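Local atomic coordinates of reticulocyte-binding protein 2a (Plasmodium vivax, PDB entry 4Z8N), a protein that probably binds a receptor on the red-cell surface during parasite invasion, its erythrocyte-binding domain being the alpha-helical piece modelled here. Residues 92-98 / 197-203; 158-162 / 257-263. One frame throughout, in Å; residues are numbered along the deposited sequence.

In the fold
From the N terminus the chain makes a small two-stranded sheet and helix 26-37, then runs through helices 42-69 and 71-85 to the short helix 87-90. Contact 1 opens just after it, at the start of helix 94-115, and closes 99 residues later where helix 199-237 begins. Contact 2 starts inside that loop, at the end of helix 149-162, and closes beyond it on helix 246-297, so the two loops cross rather than nest. The contacts lie about 46 Å apart, centre to centre, on opposite sides of the chain's centre. Contact 1 joins two helix starts at the surface; contact 2 is a buried pairing of helix 149-162 with helix 246-297.

Contact 1 of 2, residues 92-98 / 197-203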
loop_
_atom_site.group_PDB
_atom_site.type_symbol
_atom_site.label_atom_id
_atom_site.label_comp_id
_atom_site.label_asym_id
_atom_site.label_seq_id
_atom_site.Cartn_x
_atom_site.Cartn_y
_atom_site.Cartn_z
ATOM N N ILE A 92 29.137 14.301 8.421
ATOM C CA ILE A 92 29.021 13.442 9.589
ATOM C C ILE A 92 30.036 12.303 9.476
ATOM O O ILE A 92 30.298 11.800 8.381
ATOM C CB ILE A 92 27.580 12.895 9.741
ATOM C CG1 ILE A 92 27.411 12.140 11.060
ATOM C CG2 ILE A 92 27.198 12.017 8.562
ATOM C CD1 ILE A 92 26.026 11.543 11.242
ATOM N N ASN A 93 30.629 11.915 10.601
ATOM C CA ASN A 93 31.639 10.860 10.579
ATOM C C ASN A 93 31.015 9.476 10.718
ATOM O O ASN A 93 29.802 9.344 10.892
ATOM C CB ASN A 93 32.700 11.089 11.667
ATOM C CG ASN A 93 32.119 11.152 13.078
ATOM O OD1 ASN A 93 31.207 10.404 13.432
ATOM N ND2 ASN A 93 32.666 12.045 13.896
ATOM N N LEU A 94 31.856 8.449 10.642
ATOM C CA LEU A 94 31.393 7.066 10.649
ATOM C C LEU A 94 30.673 6.700 11.948
ATOM O O LEU A 94 29.596 6.105 11.922
ATOM C CB LEU A 94 32.571 6.115 10.420
ATOM C CG LEU A 94 32.198 4.647 10.230
ATOM C CD1 LEU A 94 31.267 4.497 9.036
ATOM C CD2 LEU A 94 33.440 3.787 10.063
ATOM N N SER A 95 31.270 7.062 13.078
ATOM C CA SER A 95 30.706 6.724 14.383
ATOM C C SER A 95 29.331 7.350 14.598
ATOM O O SER A 95 28.401 6.683 15.050
ATOM C CB SER A 95 31.656 7.155 15.495
ATOM O OG SER A 95 32.810 6.335 15.508
ATOM N N ASN A 96 29.203 8.631 14.273
ATOM C CA ASN A 96 27.920 9.307 14.394
ATOM C C ASN A 96 26.927 8.802 13.352
ATOM O O ASN A 96 25.717 8.846 13.571
ATOM C CB ASN A 96 28.099 10.821 14.273
ATOM C CG ASN A 96 28.764 11.427 15.495
ATOM O OD1 ASN A 96 28.475 11.040 16.630
ATOM N ND2 ASN A 96 29.662 12.378 15.270
ATOM N N TYR A 97 27.438 8.313 12.224
ATOM C CA TYR A 97 26.576 7.710 11.212
ATOM C C TYR A 97 25.916 6.456 11.765
ATOM O O TYR A 97 24.716 6.252 11.590
ATOM C CB TYR A 97 27.353 7.363 9.937
ATOM C CG TYR A 97 26.453 6.909 8.809
ATOM C CD1 TYR A 97 26.007 5.593 8.726
ATOM C CD2 TYR A 97 26.029 7.803 7.837
ATOM C CE1 TYR A 97 25.167 5.184 7.705
ATOM C CE2 TYR A 97 25.198 7.404 6.811
ATOM C CZ TYR A 97 24.770 6.095 6.748
ATOM O OH TYR A 97 23.939 5.702 5.723
ATOM N N GLU A 98 26.714 5.612 12.415
ATOM C CA GLU A 98 26.216 4.361 12.977
ATOM C C GLU A 98 25.177 4.627 14.062
ATOM O O GLU A 98 24.199 3.894 14.188
ATOM C CB GLU A 98 27.373 3.526 13.535
ATOM C CG GLU A 98 28.338 3.026 12.465
ATOM C CD GLU A 98 29.577 2.371 13.046
ATOM O OE1 GLU A 98 29.767 2.432 14.281
ATOM O OE2 GLU A 98 30.365 1.794 12.266
ATOM N N ASN A 197 36.205 0.943 6.119
ATOM C CA ASN A 197 34.839 1.451 6.171
ATOM C C ASN A 197 34.776 2.975 6.225
ATOM O O ASN A 197 35.599 3.616 6.870
ATOM C CB ASN A 197 34.107 0.858 7.376
ATOM C CG ASN A 197 32.609 1.094 7.324
ATOM O OD1 ASN A 197 32.057 1.436 6.277
ATOM N ND2 ASN A 197 31.943 0.910 8.459
ATOM N N ASN A 198 33.797 3.546 5.529
ATOM C CA ASN A 198 33.569 4.988 5.549
ATOM C C ASN A 198 32.084 5.288 5.375
ATOM O O ASN A 198 31.288 4.376 5.153
ATOM C CB ASN A 198 34.392 5.687 4.464
ATOM C CG ASN A 198 34.176 5.090 3.085
ATOM O OD1 ASN A 198 33.140 5.309 2.454
ATOM N ND2 ASN A 198 35.160 4.338 2.605
ATOM N N VAL A 199 31.711 6.562 5.469
ATOM C CA VAL A 199 30.299 6.942 5.416
ATOM C C VAL A 199 29.676 6.698 4.039
ATOM O O VAL A 199 28.480 6.425 3.938
ATOM C CB VAL A 199 30.093 8.423 5.812
ATOM C CG1 VAL A 199 30.386 8.620 7.292
ATOM C CG2 VAL A 199 30.958 9.343 4.959
ATOM N N THR A 200 30.483 6.788 2.986
ATOM C CA THR A 200 29.996 6.509 1.636
ATOM C C THR A 200 29.601 5.040 1.506
ATOM O O THR A 200 28.548 4.716 0.958
ATOM C CB THR A 200 31.046 6.860 0.564
ATOM O OG1 THR A 200 31.316 8.266 0.603
ATOM C CG2 THR A 200 30.543 6.482 -0.828
ATOM N N ILE A 201 30.449 4.156 2.023
ATOM C CA ILE A 201 30.146 2.729 2.045
ATOM C C ILE A 201 28.900 2.461 2.884
ATOM O O ILE A 201 28.016 1.706 2.479
ATOM C CB ILE A 201 31.334 1.909 2.597
ATOM C CG1 ILE A 201 32.489 1.911 1.593
ATOM C CG2 ILE A 201 30.908 0.480 2.919
ATOM C CD1 ILE A 201 33.714 1.142 2.058
ATOM N N SER A 202 28.834 3.096 4.050
ATOM C CA SER A 202 27.695 2.936 4.945
ATOM C C SER A 202 26.404 3.414 4.288
ATOM O O SER A 202 25.353 2.796 4.449
ATOM C CB SER A 202 27.935 3.691 6.252
ATOM O OG SER A 202 29.095 3.213 6.910
ATOM N N ALA A 203 26.489 4.508 3.535
ATOM C CA ALA A 203 25.321 5.070 2.857
ATOM C C ALA A 203 24.787 4.153 1.749
ATOM O O ALA A 203 23.579 4.016 1.573
ATOM C CB ALA A 203 25.658 6.447 2.288
#
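Leu94, Tyr97, Val199 and Ser202 carry this junction, and most of what passes between them is van der Waals packing. Leu94 has its CG anti to the backbone N (chi1 -173°), which carries the two methyls across to the other segment. There CD1 comes to 3.3 Å from Ser202 OG, and the Leu94 side chain crosses that of Asn197 at about a right angle. Val199 reaches back with a single methyl, CG1, which presses on the backbone leading into the facing helix, 3.4 Å from Ile92 O, and also meets Tyr97 CB.

Tyr97 extends its ring past Val199, with CE1 3.5 Å from Ser202 CB. At the far end its OH lies 3.2 Å from Ala203 CA, but the polar partner of that hydroxyl is Leu84 O, a hydrogen bond that ties the ring to the end of helix 71-85.

Both segments are helix starts, and both are N-capped by asparagine. The axes of the two short helical segments run near parallel, at 23°, with Leu94 and Val199 in register. Here, at the surface of the Rh5 coiled-coil domain, the first turns of helices 94-115 and 199-237 meet. Asn93 OD1 accepts from Asn96 N at 2.8 Å in a nearly straight bond. Asn198 OD1 takes Ile201 N at 3.0 Å, the donor standing above the carbonyl plane. Asn198 O receives both Ser202 N and Ser202 OG; the serine hydroxyl that Leu94 CD1 touches is thus held by the carbonyl of its own helix's N-cap residue. Pro87 touches Ile92, Tyr97, Val199 and Ala203, packing helix 87-90 against both segments.

Contact 2 of 2, residues 158-162 / 257-263; sequences YVERV and ANFYATY
Helices 158-162 and 257-263 run nearly parallel, their short axes 11.0 Å apart at closest approach and crossing at 20°, with Tyr158 level with Tyr260 and Val162 with Tyr263. Aromatic side chains largely fill that separation, as plain packing inside the helical bundle of the erythrocyte-binding domain, away from the annotated calcium site.

Tyr158 and Tyr260 have ring planes only 11° apart but strongly displaced, centroids 4.6 Å apart, with little of one ring above the other. The slide places Tyr260 CB over the middle of the Tyr158 ring, a CH-pi contact of 3.6 Å from CB to the ring centroid, while Tyr158 CD1 lies over one face of the Tyr260 ring, offset toward its rim. Tyr158 OH lies near Ala257 CA and CB and makes a weak hydrogen bond to Glu33 OE1.

Arg161 passes across the hydroxyl end of Tyr260. Its chain is extended from CG to NE, and CD comes to 3.3 Å from Tyr260 OH. NH1 gives that oxygen a weak, bent hydrogen bond of 3.4 Å, the guanidinium tilted against the ring. NH1 also bonds Tyr36 OH.

One turn on, Val162 aims CG1 at the centre of a Tyr263 face, 3.7 Å from the centroid. Tyr263 extends across with CG anti to its backbone N (chi1 169°), its OH 3.6 Å from Val162 CA. This buried hydroxyl has no polar partner in the model.

Helix 26-37 packs against Tyr158, Ala257 and Tyr260, while helix 199-237 meets Val159, Phe259 and Tyr263, and its Lys229 bonds Val162 O at the end of helix 149-162.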
loop_
_atom_site.group_PDB
_atom_site.type_symbol
_atom_site.label_atom_id
_atom_site.label_comp_id
_atom_site.label_asym_id
_atom_site.label_seq_id
_atom_site.Cartn_x
_atom_site.Cartn_y
_atom_site.Cartn_z
ATOM N N TYR A 158 -15.883 -2.770 -13.522
ATOM C CA TYR A 158 -14.680 -3.269 -12.857
ATOM C C TYR A 158 -13.709 -3.918 -13.837
ATOM O O TYR A 158 -12.502 -3.687 -13.774
ATOM C CB TYR A 158 -15.044 -4.275 -11.761
ATOM C CG TYR A 158 -15.723 -3.665 -10.558
ATOM C CD1 TYR A 158 -15.657 -2.301 -10.317
ATOM C CD2 TYR A 158 -16.422 -4.458 -9.656
ATOM C CE1 TYR A 158 -16.272 -1.740 -9.218
ATOM C CE2 TYR A 158 -17.040 -3.905 -8.551
ATOM C CZ TYR A 158 -16.961 -2.545 -8.337
ATOM O OH TYR A 158 -17.575 -1.985 -7.243
ATOM N N VAL A 159 -14.246 -4.742 -14.731
ATOM C CA VAL A 159 -13.441 -5.437 -15.728
ATOM C C VAL A 159 -12.677 -4.446 -16.607
ATOM O O VAL A 159 -11.477 -4.597 -16.827
ATOM C CB VAL A 159 -14.320 -6.359 -16.609
ATOM C CG1 VAL A 159 -13.613 -6.715 -17.903
ATOM C CG2 VAL A 159 -14.706 -7.620 -15.845
ATOM N N GLU A 160 -13.369 -3.421 -17.095
ATOM C CA GLU A 160 -12.743 -2.425 -17.958
ATOM C C GLU A 160 -11.651 -1.646 -17.218
ATOM O O GLU A 160 -10.632 -1.278 -17.800
ATOM C CB GLU A 160 -13.799 -1.465 -18.513
ATOM C CG GLU A 160 -13.269 -0.448 -19.517
ATOM C CD GLU A 160 -12.789 -1.078 -20.816
ATOM O OE1 GLU A 160 -13.183 -2.225 -21.115
ATOM O OE2 GLU A 160 -12.016 -0.418 -21.543
ATOM N N ARG A 161 -11.867 -1.405 -15.930
ATOM C CA ARG A 161 -10.906 -0.656 -15.129
ATOM C C ARG A 161 -9.616 -1.433 -14.869
ATOM O O ARG A 161 -8.531 -0.865 -14.941
ATOM C CB ARG A 161 -11.540 -0.231 -13.804
ATOM C CG ARG A 161 -12.511 0.928 -13.953
ATOM C CD ARG A 161 -13.194 1.262 -12.642
ATOM N NE ARG A 161 -14.074 2.421 -12.778
ATOM C CZ ARG A 161 -14.838 2.897 -11.801
ATOM N NH1 ARG A 161 -14.835 2.315 -10.608
ATOM N NH2 ARG A 161 -15.607 3.955 -12.019
ATOM N N VAL A 162 -9.724 -2.728 -14.583
ATOM C CA VAL A 162 -8.532 -3.520 -14.294
ATOM C C VAL A 162 -7.739 -3.827 -15.563
ATOM O O VAL A 162 -6.559 -4.164 -15.495
ATOM C CB VAL A 162 -8.873 -4.848 -13.579
ATOM C CG1 VAL A 162 -9.568 -4.575 -12.256
ATOM C CG2 VAL A 162 -9.718 -5.740 -14.467
ATOM N N ALA A 257 -17.223 -5.985 -5.289
ATOM C CA ALA A 257 -16.736 -4.727 -4.742
ATOM C C ALA A 257 -15.447 -4.934 -3.956
ATOM O O ALA A 257 -14.551 -4.095 -3.995
ATOM C CB ALA A 257 -17.798 -4.085 -3.865
ATOM N N ASN A 258 -15.357 -6.056 -3.250
ATOM C CA ASN A 258 -14.171 -6.363 -2.457
ATOM C C ASN A 258 -12.951 -6.652 -3.331
ATOM O O ASN A 258 -11.838 -6.249 -3.007
ATOM C CB ASN A 258 -14.446 -7.548 -1.528
ATOM C CG ASN A 258 -13.276 -7.857 -0.618
ATOM O OD1 ASN A 258 -12.996 -7.115 0.325
ATOM N ND2 ASN A 258 -12.587 -8.958 -0.892
ATOM N N PHE A 259 -13.166 -7.351 -4.440
ATOM C CA PHE A 259 -12.086 -7.626 -5.384
ATOM C C PHE A 259 -11.548 -6.339 -6.007
ATOM O O PHE A 259 -10.335 -6.165 -6.145
ATOM C CB PHE A 259 -12.565 -8.581 -6.483
ATOM C CG PHE A 259 -12.667 -10.013 -6.040
ATOM C CD1 PHE A 259 -11.764 -10.536 -5.127
ATOM C CD2 PHE A 259 -13.665 -10.836 -6.533
ATOM C CE1 PHE A 259 -11.856 -11.853 -4.717
ATOM C CE2 PHE A 259 -13.762 -12.154 -6.125
ATOM C CZ PHE A 259 -12.857 -12.662 -5.218
ATOM N N TYR A 260 -12.446 -5.433 -6.380
ATOM C CA TYR A 260 -12.017 -4.183 -6.997
ATOM C C TYR A 260 -11.393 -3.240 -5.971
ATOM O O TYR A 260 -10.413 -2.555 -6.267
ATOM C CB TYR A 260 -13.179 -3.483 -7.704
ATOM C CG TYR A 260 -12.784 -2.134 -8.263
ATOM C CD1 TYR A 260 -11.903 -2.035 -9.333
ATOM C CD2 TYR A 260 -13.275 -0.957 -7.707
ATOM C CE1 TYR A 260 -11.527 -0.805 -9.841
ATOM C CE2 TYR A 260 -12.910 0.279 -8.211
ATOM C CZ TYR A 260 -12.034 0.348 -9.277
ATOM O OH TYR A 260 -11.663 1.573 -9.780
ATOM N N ALA A 261 -11.960 -3.206 -4.769
ATOM C CA ALA A 261 -11.428 -2.359 -3.703
ATOM C C ALA A 261 -10.001 -2.767 -3.352
ATOM O O ALA A 261 -9.148 -1.917 -3.103
ATOM C CB ALA A 261 -12.315 -2.425 -2.472
ATOM N N THR A 262 -9.753 -4.074 -3.345
ATOM C CA THR A 262 -8.421 -4.616 -3.098
ATOM C C THR A 262 -7.453 -4.197 -4.200
ATOM O O THR A 262 -6.325 -3.781 -3.929
ATOM C CB THR A 262 -8.455 -6.152 -3.000
ATOM O OG1 THR A 262 -9.255 -6.537 -1.875
ATOM C CG2 THR A 262 -7.051 -6.722 -2.833
ATOM N N TYR A 263 -7.908 -4.314 -5.443
ATOM C CA TYR A 263 -7.130 -3.897 -6.600
ATOM C C TYR A 263 -6.811 -2.404 -6.543
ATOM O O TYR A 263 -5.660 -1.996 -6.705
ATOM C CB TYR A 263 -7.890 -4.234 -7.888
ATOM C CG TYR A 263 -7.321 -3.612 -9.143
ATOM C CD1 TYR A 263 -6.276 -4.217 -9.829
ATOM C CD2 TYR A 263 -7.839 -2.426 -9.650
ATOM C CE1 TYR A 263 -5.757 -3.652 -10.980
ATOM C CE2 TYR A 263 -7.327 -1.856 -10.797
ATOM C CZ TYR A 263 -6.287 -2.472 -11.457
ATOM O OH TYR A 263 -5.778 -1.906 -12.600
#